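Local coordinates for protein aminotransferase (Psychrobacter arcticus 273-4, PDB 3IF2) that probably transfers amino groups between amino acids and keto acids, perhaps valine and pyruvate, with pyridoxal 5'-phosphate as its cofactor, at residues 40-45 with 274-279; 255-260 with 332-337; 366-371 with 417-422. All coordinates share one frame; numbering follows the deposited sequence.

Contact 1: 40-45 with 274-279; sequences GNPAKI and LSKIGL. With PLP (pyridoxal-5'-phosphate), chain C.
Pro42 sets its ring against the loop that carries the cofactor lysine. Its CG sits 3.5 Å from the carbonyl oxygen of Ser275, and the same carbon faces CA of Gly278. That carbonyl also closes a type I beta turn from Ser275 to Gly278, accepting the backbone N of Gly278 at 3.1 Å. Gly278 ends the turn at a phi of 122°, where a CB would collide with the carbonyl of Ile277. Next to the proline, CE of Lys276 passes 3.7 Å from the carbonyl oxygen of Gly40. This is the close-packed half of the contact, and it backs the cofactor site of a fold type I pyridoxal phosphate enzyme: Lys276 lies three residues past the end of strand 268-273, in the run Ser273-Leu274-Ser275-Lys276. The lysine chain bends at chi2 (-62°) and again at chi4 (44°), which carries NZ round to O4A of the cofactor, 2.7 Å away. The model has a hydrogen bond here, whereas family members usually join lysine and cofactor as an imine. Ser275 OG donates to phosphate oxygen O3P of the cofactor at 2.6 Å, and Arg283 is hydrogen-bonded to the cofactor as well. The other half is looser. Asn41 points away, and its OD1 accepts a hydrogen bond from the backbone N of Tyr79 of the second subunit, whose own hydroxyl reaches the cofactor. Beyond Pro42 the chain draws off past partly exposed Ala43; Lys44 is modelled only as far as CB, and Ile45 stands at the N-cap of helix 46-60.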
loop_
_atom_site.group_PDB
_atom_site.type_symbol
_atom_site.label_atom_id
_atom_site.label_comp_id
_atom_site.label_asym_id
_atom_site.label_seq_id
_atom_site.Cartn_x
_atom_site.Cartn_y
_atom_site.Cartn_z
ATOM N N GLY A 40 -15.272 -9.884 -6.783
ATOM C CA GLY A 40 -14.838 -8.873 -7.742
ATOM C C GLY A 40 -13.539 -9.241 -8.454
ATOM O O GLY A 40 -12.948 -8.391 -9.135
ATOM N N ASN A 41 -13.090 -10.494 -8.338
ATOM C CA ASN A 41 -11.852 -10.947 -8.985
ATOM C C ASN A 41 -12.139 -11.129 -10.472
ATOM O O ASN A 41 -13.173 -11.718 -10.796
ATOM C CB ASN A 41 -11.338 -12.282 -8.386
ATOM C CG ASN A 41 -9.810 -12.510 -8.631
ATOM O OD1 ASN A 41 -8.965 -11.893 -7.973
ATOM N ND2 ASN A 41 -9.468 -13.418 -9.554
ATOM N N PRO A 42 -11.256 -10.636 -11.381
ATOM C CA PRO A 42 -11.458 -10.892 -12.841
ATOM C C PRO A 42 -11.311 -12.366 -13.216
ATOM O O PRO A 42 -10.695 -13.124 -12.478
ATOM C CB PRO A 42 -10.307 -10.126 -13.478
ATOM C CG PRO A 42 -9.211 -10.227 -12.431
ATOM C CD PRO A 42 -9.959 -9.956 -11.156
ATOM N N ALA A 43 -11.853 -12.737 -14.370
ATOM C CA ALA A 43 -11.834 -14.130 -14.896
ATOM C C ALA A 43 -10.434 -14.638 -15.239
ATOM O O ALA A 43 -9.527 -13.837 -15.387
ATOM C CB ALA A 43 -12.699 -14.210 -16.152
ATOM N N LYS A 44 -10.286 -15.961 -15.375
ATOM C CA LYS A 44 -9.028 -16.600 -15.818
ATOM C C LYS A 44 -9.113 -16.776 -17.338
ATOM O O LYS A 44 -9.673 -17.763 -17.813
ATOM C CB LYS A 44 -8.798 -17.968 -15.128
ATOM N N ILE A 45 -8.589 -15.808 -18.100
ATOM C CA ILE A 45 -8.636 -15.855 -19.587
ATOM C C ILE A 45 -7.310 -16.426 -20.124
ATOM O O ILE A 45 -6.272 -15.780 -20.066
ATOM C CB ILE A 45 -8.951 -14.471 -20.182
ATOM C CG1 ILE A 45 -10.204 -13.847 -19.486
ATOM C CG2 ILE A 45 -9.166 -14.611 -21.664
ATOM C CD1 ILE A 45 -10.571 -12.442 -19.972
ATOM N N LEU A 274 -4.280 -2.034 -13.234
ATOM C CA LEU A 274 -3.851 -3.272 -13.905
ATOM C C LEU A 274 -4.619 -4.494 -13.363
ATOM O O LEU A 274 -4.422 -5.613 -13.841
ATOM C CB LEU A 274 -2.341 -3.495 -13.750
ATOM C CG LEU A 274 -1.368 -2.481 -14.350
ATOM C CD1 LEU A 274 0.096 -2.990 -14.166
ATOM C CD2 LEU A 274 -1.695 -2.247 -15.812
ATOM N N SER A 275 -5.508 -4.287 -12.390
ATOM C CA SER A 275 -6.264 -5.394 -11.780
ATOM C C SER A 275 -7.222 -6.091 -12.743
ATOM O O SER A 275 -7.219 -7.323 -12.861
ATOM C CB SER A 275 -7.036 -4.899 -10.555
ATOM O OG SER A 275 -6.147 -4.383 -9.601
ATOM N N LYS A 276 -7.966 -5.298 -13.493
ATOM C CA LYS A 276 -9.005 -5.853 -14.364
ATOM C C LYS A 276 -8.552 -6.264 -15.753
ATOM O O LYS A 276 -9.355 -6.786 -16.522
ATOM C CB LYS A 276 -10.241 -4.952 -14.318
ATOM C CG LYS A 276 -10.680 -4.569 -12.849
ATOM C CD LYS A 276 -11.080 -5.770 -11.958
ATOM C CE LYS A 276 -11.224 -5.394 -10.486
ATOM N NZ LYS A 276 -11.964 -4.127 -10.289
ATOM N N ILE A 277 -7.266 -6.053 -16.072
ATOM C CA ILE A 277 -6.670 -6.642 -17.268
ATOM C C ILE A 277 -6.212 -8.058 -16.911
ATOM O O ILE A 277 -5.858 -8.804 -17.812
ATOM C CB ILE A 277 -5.515 -5.796 -17.955
ATOM C CG1 ILE A 277 -4.198 -5.753 -17.159
ATOM C CG2 ILE A 277 -5.988 -4.386 -18.198
ATOM C CD1 ILE A 277 -3.037 -5.080 -17.919
ATOM N N GLY A 278 -6.189 -8.392 -15.611
ATOM C CA GLY A 278 -5.806 -9.700 -15.085
ATOM C C GLY A 278 -4.650 -9.759 -14.090
ATOM O O GLY A 278 -4.197 -10.854 -13.804
ATOM N N LEU A 279 -4.178 -8.622 -13.544
ATOM C CA LEU A 279 -3.042 -8.588 -12.579
ATOM C C LEU A 279 -3.403 -7.982 -11.206
ATOM O O LEU A 279 -2.620 -7.185 -10.651
ATOM C CB LEU A 279 -1.860 -7.825 -13.190
ATOM C CG LEU A 279 -1.295 -8.307 -14.531
ATOM C CD1 LEU A 279 -0.322 -7.272 -15.119
ATOM C CD2 LEU A 279 -0.646 -9.686 -14.382
HETATM N N1 PLP C . -12.804 0.686 -9.174
HETATM C C2 PLP C . -13.873 -0.164 -9.357
HETATM C C2A PLP C . -15.070 0.371 -10.078
HETATM C C3 PLP C . -13.803 -1.493 -8.882
HETATM O O3 PLP C . -14.841 -2.373 -9.045
HETATM C C4 PLP C . -12.647 -1.937 -8.198
HETATM C C4A PLP C . -12.736 -3.275 -7.474
HETATM O O4A PLP C . -11.852 -4.134 -7.585
HETATM C C5 PLP C . -11.551 -1.028 -8.019
HETATM C C6 PLP C . -11.670 0.280 -8.525
HETATM C C5A PLP C . -10.263 -1.391 -7.254
HETATM O O4P PLP C . -9.272 -1.996 -8.058
HETATM P P PLP C . -7.766 -2.154 -7.529
HETATM O O1P PLP C . -7.382 -1.625 -6.169
HETATM O O2P PLP C . -7.013 -1.399 -8.572
HETATM O O3P PLP C . -7.502 -3.608 -7.557
#

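Contact 2: 255-260 with 332-337; sequences IIYSDA and EIKPFY
The carbonyl oxygen of Ile256 lies against the far end of Lys334, which approaches it closely with CE at 3.3 Å and NZ at 3.6 Å. The lysine gets there fully stretched, its CG opposite the backbone N (chi1 176°) and every later torsion extended, which carries its end past that oxygen. The rest of the contact is largely apolar. Ile255 sends CD1 into the angle between two residues one helical turn apart, meeting CG2 of Ile333 at 3.7 Å and CD2 of the Tyr337 ring at 3.5 Å. Trimmed to an alanine, Ile255 would probably open a gap between loop and helix and leave CG2 of Ile333 and CD2 of Tyr337 without their mate. Tyr257 also reaches the helix: its OH is 3.2 Å from CB of Tyr337, close to the backbone carbonyl of that residue but badly angled for bonding to it. The hydroxyl of Tyr337 has its partner elsewhere, in the backbone N of Ala43. Within the helix, Pro335 brings a kink, since its N makes no bond to the preceding turn. The loop lies between strands 242-245 and 268-273 and is tied by backbone bonds from Ile255 to Tyr248 and Ala365; it rests on long helix 324-351, which also meets helix 46-60 where Ile333 touches Val48.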
loop_
_atom_site.group_PDB
_atom_site.type_symbol
_atom_site.label_atom_id
_atom_site.label_comp_id
_atom_site.label_asym_id
_atom_site.label_seq_id
_atom_site.Cartn_x
_atom_site.Cartn_y
_atom_site.Cartn_z
ATOM N N ILE A 255 -13.456 -2.776 -21.019
ATOM C CA ILE A 255 -14.643 -3.639 -20.871
ATOM C C ILE A 255 -15.872 -2.703 -20.942
ATOM O O ILE A 255 -16.572 -2.514 -19.953
ATOM C CB ILE A 255 -14.606 -4.483 -19.558
ATOM C CG1 ILE A 255 -13.293 -5.267 -19.431
ATOM C CG2 ILE A 255 -15.818 -5.439 -19.500
ATOM C CD1 ILE A 255 -13.083 -5.959 -18.110
ATOM N N ILE A 256 -16.055 -2.070 -22.109
ATOM C CA ILE A 256 -17.134 -1.125 -22.413
ATOM C C ILE A 256 -17.770 -1.580 -23.710
ATOM O O ILE A 256 -17.073 -1.708 -24.702
ATOM C CB ILE A 256 -16.630 0.319 -22.637
ATOM C CG1 ILE A 256 -16.151 0.925 -21.328
ATOM C CG2 ILE A 256 -17.751 1.219 -23.162
ATOM C CD1 ILE A 256 -15.876 2.454 -21.401
ATOM N N TYR A 257 -19.084 -1.800 -23.701
ATOM C CA TYR A 257 -19.792 -2.273 -24.888
ATOM C C TYR A 257 -20.685 -1.203 -25.546
ATOM O O TYR A 257 -21.436 -1.547 -26.450
ATOM C CB TYR A 257 -20.627 -3.522 -24.584
ATOM C CG TYR A 257 -20.066 -4.516 -23.573
ATOM C CD1 TYR A 257 -18.732 -4.991 -23.625
ATOM C CD2 TYR A 257 -20.927 -5.056 -22.598
ATOM C CE1 TYR A 257 -18.268 -5.944 -22.657
ATOM C CE2 TYR A 257 -20.501 -5.985 -21.650
ATOM C CZ TYR A 257 -19.190 -6.424 -21.675
ATOM O OH TYR A 257 -18.875 -7.337 -20.702
ATOM N N SER A 258 -20.609 0.059 -25.108
ATOM C CA SER A 258 -21.378 1.165 -25.701
ATOM C C SER A 258 -20.456 2.343 -26.031
ATOM O O SER A 258 -19.379 2.471 -25.459
ATOM C CB SER A 258 -22.529 1.591 -24.778
ATOM O OG SER A 258 -22.057 2.176 -23.581
ATOM N N ASP A 259 -20.904 3.207 -26.936
ATOM C CA ASP A 259 -20.098 4.339 -27.439
ATOM C C ASP A 259 -19.650 5.305 -26.322
ATOM O O ASP A 259 -20.486 5.820 -25.611
ATOM C CB ASP A 259 -20.892 5.103 -28.526
ATOM C CG ASP A 259 -20.002 5.959 -29.427
ATOM O OD1 ASP A 259 -19.036 5.426 -30.030
ATOM O OD2 ASP A 259 -20.300 7.163 -29.584
ATOM N N ALA A 260 -18.340 5.512 -26.157
ATOM C CA ALA A 260 -17.790 6.428 -25.131
ATOM C C ALA A 260 -16.429 6.994 -25.517
ATOM O O ALA A 260 -15.707 6.384 -26.299
ATOM C CB ALA A 260 -17.679 5.712 -23.777
ATOM N N GLU A 332 -9.287 -10.065 -26.483
ATOM C CA GLU A 332 -9.478 -11.168 -25.543
ATOM C C GLU A 332 -10.369 -10.807 -24.365
ATOM O O GLU A 332 -11.389 -11.469 -24.155
ATOM C CB GLU A 332 -8.119 -11.671 -25.048
ATOM C CG GLU A 332 -7.050 -11.932 -26.122
ATOM C CD GLU A 332 -7.405 -13.028 -27.141
ATOM O OE1 GLU A 332 -8.238 -13.923 -26.855
ATOM O OE2 GLU A 332 -6.813 -12.996 -28.249
ATOM N N ILE A 333 -10.035 -9.742 -23.630
ATOM C CA ILE A 333 -10.784 -9.380 -22.416
ATOM C C ILE A 333 -12.224 -8.912 -22.719
ATOM O O ILE A 333 -13.182 -9.520 -22.228
ATOM C CB ILE A 333 -10.055 -8.326 -21.572
ATOM C CG1 ILE A 333 -8.653 -8.798 -21.153
ATOM C CG2 ILE A 333 -10.890 -7.987 -20.305
ATOM C CD1 ILE A 333 -7.835 -7.752 -20.462
ATOM N N LYS A 334 -12.363 -7.853 -23.528
ATOM C CA LYS A 334 -13.692 -7.281 -23.881
ATOM C C LYS A 334 -14.674 -8.319 -24.437
ATOM O O LYS A 334 -15.795 -8.406 -23.927
ATOM C CB LYS A 334 -13.554 -6.059 -24.802
ATOM C CG LYS A 334 -14.843 -5.381 -25.360
ATOM C CD LYS A 334 -14.381 -4.121 -26.168
ATOM C CE LYS A 334 -15.447 -3.389 -27.006
ATOM N NZ LYS A 334 -14.936 -2.034 -27.541
ATOM N N PRO A 335 -14.248 -9.141 -25.421
ATOM C CA PRO A 335 -15.166 -10.170 -25.911
ATOM C C PRO A 335 -15.498 -11.274 -24.891
ATOM O O PRO A 335 -16.646 -11.732 -24.856
ATOM C CB PRO A 335 -14.425 -10.740 -27.139
ATOM C CG PRO A 335 -13.515 -9.614 -27.574
ATOM C CD PRO A 335 -13.027 -9.118 -26.248
ATOM N N PHE A 336 -14.523 -11.701 -24.084
ATOM C CA PHE A 336 -14.767 -12.719 -23.058
ATOM C C PHE A 336 -15.961 -12.319 -22.195
ATOM O O PHE A 336 -16.918 -13.094 -22.091
ATOM C CB PHE A 336 -13.542 -12.951 -22.163
ATOM C CG PHE A 336 -13.785 -13.952 -21.088
ATOM C CD1 PHE A 336 -13.566 -15.298 -21.315
ATOM C CD2 PHE A 336 -14.291 -13.557 -19.846
ATOM C CE1 PHE A 336 -13.838 -16.259 -20.324
ATOM C CE2 PHE A 336 -14.566 -14.508 -18.855
ATOM C CZ PHE A 336 -14.341 -15.869 -19.108
ATOM N N TYR A 337 -15.906 -11.111 -21.612
ATOM C CA TYR A 337 -16.994 -10.623 -20.744
ATOM C C TYR A 337 -18.343 -10.381 -21.451
ATOM O O TYR A 337 -19.394 -10.591 -20.831
ATOM C CB TYR A 337 -16.573 -9.412 -19.884
ATOM C CG TYR A 337 -15.472 -9.749 -18.890
ATOM C CD1 TYR A 337 -15.718 -10.611 -17.826
ATOM C CD2 TYR A 337 -14.193 -9.195 -19.005
ATOM C CE1 TYR A 337 -14.719 -10.940 -16.912
ATOM C CE2 TYR A 337 -13.170 -9.517 -18.094
ATOM C CZ TYR A 337 -13.445 -10.389 -17.053
ATOM O OH TYR A 337 -12.471 -10.709 -16.152
#

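Contact 3: 366-371 with 417-422; sequences IFLWLW and MSIAAD
Met417, a selenomethionine, has CG swung away from its backbone N (chi1 -174°) and then bends at chi3 (67°), which lays CE beside Leu368, 3.6 Å from its CD1. The two side chains run alongside each other in the same direction. CG2 of Ile419 comes across Leu368 at roughly a right angle, 3.7 Å from CD1; that one methyl of Leu368 thus touches both CE of Met417 and CG2 of Ile419. The backbones form an antiparallel ladder: Leu368 and Met417 are a hydrogen-bonded pair, Leu368 N reaching Met417 O at 2.8 Å and Met417 N reaching Leu368 O at 2.9 Å. Strands 367-372 and 414-418 are neighbours inside the mixed sheet of what is, in this fold type, the small C-terminal domain; Leu368 and Ile419 pack on Ala344 of helix 324-351. Phe367 and Ser418, the adjoining non-hydrogen-bonded pair, face the other way, and the phenylalanine ring extends to Asn217 of the cofactor pocket. Pairing carries on past the strand end, where Ile419 N donates to Ile366 O at 3.0 Å, tilted 32° from the carbonyl plane. Ser418 OG then accepts from the backbone N of Ala420 at 3.2 Å, an ST turn that bends the chain toward helix 423-441.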
loop_
_atom_site.group_PDB
_atom_site.type_symbol
_atom_site.label_atom_id
_atom_site.label_comp_id
_atom_site.label_asym_id
_atom_site.label_seq_id
_atom_site.Cartn_x
_atom_site.Cartn_y
_atom_site.Cartn_z
ATOM N N ILE A 366 -17.843 -6.225 -15.088
ATOM C CA ILE A 366 -17.918 -7.688 -15.032
ATOM C C ILE A 366 -19.056 -8.227 -14.171
ATOM O O ILE A 366 -18.964 -9.338 -13.626
ATOM C CB ILE A 366 -16.518 -8.230 -14.547
ATOM C CG1 ILE A 366 -16.193 -7.829 -13.088
ATOM C CG2 ILE A 366 -15.398 -7.702 -15.484
ATOM C CD1 ILE A 366 -14.884 -8.434 -12.528
ATOM N N PHE A 367 -20.134 -7.453 -14.076
ATOM C CA PHE A 367 -21.292 -7.776 -13.235
ATOM C C PHE A 367 -22.606 -7.556 -13.946
ATOM O O PHE A 367 -22.679 -6.726 -14.851
ATOM C CB PHE A 367 -21.353 -6.846 -12.011
ATOM C CG PHE A 367 -20.062 -6.708 -11.276
ATOM C CD1 PHE A 367 -19.626 -7.709 -10.404
ATOM C CD2 PHE A 367 -19.272 -5.569 -11.442
ATOM C CE1 PHE A 367 -18.407 -7.586 -9.715
ATOM C CE2 PHE A 367 -18.048 -5.435 -10.749
ATOM C CZ PHE A 367 -17.623 -6.444 -9.884
ATOM N N LEU A 368 -23.626 -8.310 -13.529
ATOM C CA LEU A 368 -25.030 -8.023 -13.894
ATOM C C LEU A 368 -25.731 -7.498 -12.595
ATOM O O LEU A 368 -25.525 -8.032 -11.479
ATOM C CB LEU A 368 -25.762 -9.224 -14.522
ATOM C CG LEU A 368 -25.408 -9.550 -15.989
ATOM C CD1 LEU A 368 -26.057 -10.836 -16.412
ATOM C CD2 LEU A 368 -25.795 -8.448 -16.946
ATOM N N TRP A 369 -26.520 -6.443 -12.756
ATOM C CA TRP A 369 -27.258 -5.793 -11.667
ATOM C C TRP A 369 -28.732 -6.106 -11.897
ATOM O O TRP A 369 -29.316 -5.609 -12.862
ATOM C CB TRP A 369 -26.966 -4.301 -11.713
ATOM C CG TRP A 369 -27.581 -3.430 -10.659
ATOM C CD1 TRP A 369 -28.569 -2.504 -10.838
ATOM C CD2 TRP A 369 -27.217 -3.360 -9.285
ATOM N NE1 TRP A 369 -28.844 -1.877 -9.666
ATOM C CE2 TRP A 369 -28.038 -2.387 -8.688
ATOM C CE3 TRP A 369 -26.282 -4.040 -8.489
ATOM C CZ2 TRP A 369 -27.946 -2.057 -7.336
ATOM C CZ3 TRP A 369 -26.197 -3.716 -7.129
ATOM C CH2 TRP A 369 -27.026 -2.732 -6.573
ATOM N N LEU A 370 -29.289 -6.948 -11.018
ATOM C CA LEU A 370 -30.656 -7.466 -11.116
ATOM C C LEU A 370 -31.573 -6.710 -10.168
ATOM O O LEU A 370 -31.222 -6.554 -8.999
ATOM C CB LEU A 370 -30.691 -8.967 -10.762
ATOM C CG LEU A 370 -30.186 -10.010 -11.782
ATOM C CD1 LEU A 370 -28.912 -9.607 -12.465
ATOM C CD2 LEU A 370 -30.013 -11.372 -11.116
ATOM N N TRP A 371 -32.727 -6.251 -10.685
ATOM C CA TRP A 371 -33.765 -5.524 -9.916
ATOM C C TRP A 371 -35.080 -6.328 -9.882
ATOM O O TRP A 371 -35.737 -6.488 -10.901
ATOM C CB TRP A 371 -33.968 -4.125 -10.515
ATOM C CG TRP A 371 -35.095 -3.283 -9.932
ATOM C CD1 TRP A 371 -35.603 -3.331 -8.654
ATOM C CD2 TRP A 371 -35.759 -2.192 -10.575
ATOM N NE1 TRP A 371 -36.594 -2.386 -8.489
ATOM C CE2 TRP A 371 -36.704 -1.662 -9.646
ATOM C CE3 TRP A 371 -35.665 -1.611 -11.851
ATOM C CZ2 TRP A 371 -37.549 -0.582 -9.960
ATOM C CZ3 TRP A 371 -36.520 -0.529 -12.169
ATOM C CH2 TRP A 371 -37.452 -0.034 -11.221
HETATM N N MSE A 417 -24.312 -9.529 -9.305
HETATM C CA MSE A 417 -23.917 -10.899 -9.673
HETATM C C MSE A 417 -22.683 -10.840 -10.561
HETATM O O MSE A 417 -22.685 -10.108 -11.538
HETATM C CB MSE A 417 -25.053 -11.546 -10.457
HETATM C CG MSE A 417 -24.832 -13.009 -10.787
HETATM SE SE MSE A 417 -26.294 -13.743 -11.800
HETATM C CE MSE A 417 -25.996 -12.706 -13.384
ATOM N N SER A 418 -21.646 -11.604 -10.237
ATOM C CA SER A 418 -20.431 -11.606 -11.058
ATOM C C SER A 418 -20.579 -12.513 -12.291
ATOM O O SER A 418 -20.898 -13.697 -12.156
ATOM C CB SER A 418 -19.198 -12.042 -10.265
ATOM O OG SER A 418 -18.041 -12.027 -11.134
ATOM N N ILE A 419 -20.373 -11.944 -13.480
ATOM C CA ILE A 419 -20.338 -12.735 -14.724
ATOM C C ILE A 419 -18.895 -13.149 -15.109
ATOM O O ILE A 419 -18.704 -13.666 -16.190
ATOM C CB ILE A 419 -21.203 -12.130 -15.897
ATOM C CG1 ILE A 419 -20.799 -10.697 -16.305
ATOM C CG2 ILE A 419 -22.696 -12.210 -15.503
ATOM C CD1 ILE A 419 -19.412 -10.571 -16.904
ATOM N N ALA A 420 -17.903 -12.908 -14.231
ATOM C CA ALA A 420 -16.530 -13.405 -14.406
ATOM C C ALA A 420 -16.421 -14.892 -14.041
ATOM O O ALA A 420 -15.464 -15.536 -14.440
ATOM C CB ALA A 420 -15.552 -12.614 -13.551
ATOM N N ALA A 421 -17.378 -15.431 -13.279
ATOM C CA ALA A 421 -17.361 -16.843 -12.837
ATOM C C ALA A 421 -17.463 -17.810 -14.012
ATOM O O ALA A 421 -17.967 -17.445 -15.069
ATOM C CB ALA A 421 -18.502 -17.116 -11.828
ATOM N N ASP A 422 -16.987 -19.041 -13.828
ATOM C CA ASP A 422 -17.064 -20.022 -14.909
ATOM C C ASP A 422 -18.534 -20.367 -15.195
ATOM O O ASP A 422 -19.445 -20.128 -14.378
ATOM C CB ASP A 422 -16.158 -21.259 -14.722
ATOM C CG ASP A 422 -16.593 -22.165 -13.584
ATOM O OD1 ASP A 422 -17.668 -22.829 -13.668
ATOM O OD2 ASP A 422 -15.807 -22.268 -12.616
#

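In the fold
The three contacts have centres about 14 Å apart from one another and meet around Tyr337. In contact 2 that ring meets Ile255; its hydroxyl lies 2.8 Å from Ala43 N of contact 1, a probable hydrogen bond, while its CE1 lies 3.6 Å from Ile366 CG2 and 3.8 Å from Ala420 CB of contact 3. Contacts 1 and 3 also touch directly, Ala43 CB being 3.5 Å from Ala420 O. Contact 1 binds the cofactor itself. Contact 3 comes near through the side chain of Phe367, about 5 Å from it, and contact 2 lies farther back, the side chain of Ile255 being about 10 Å from the cofactor and about 5 Å from that of Lys276.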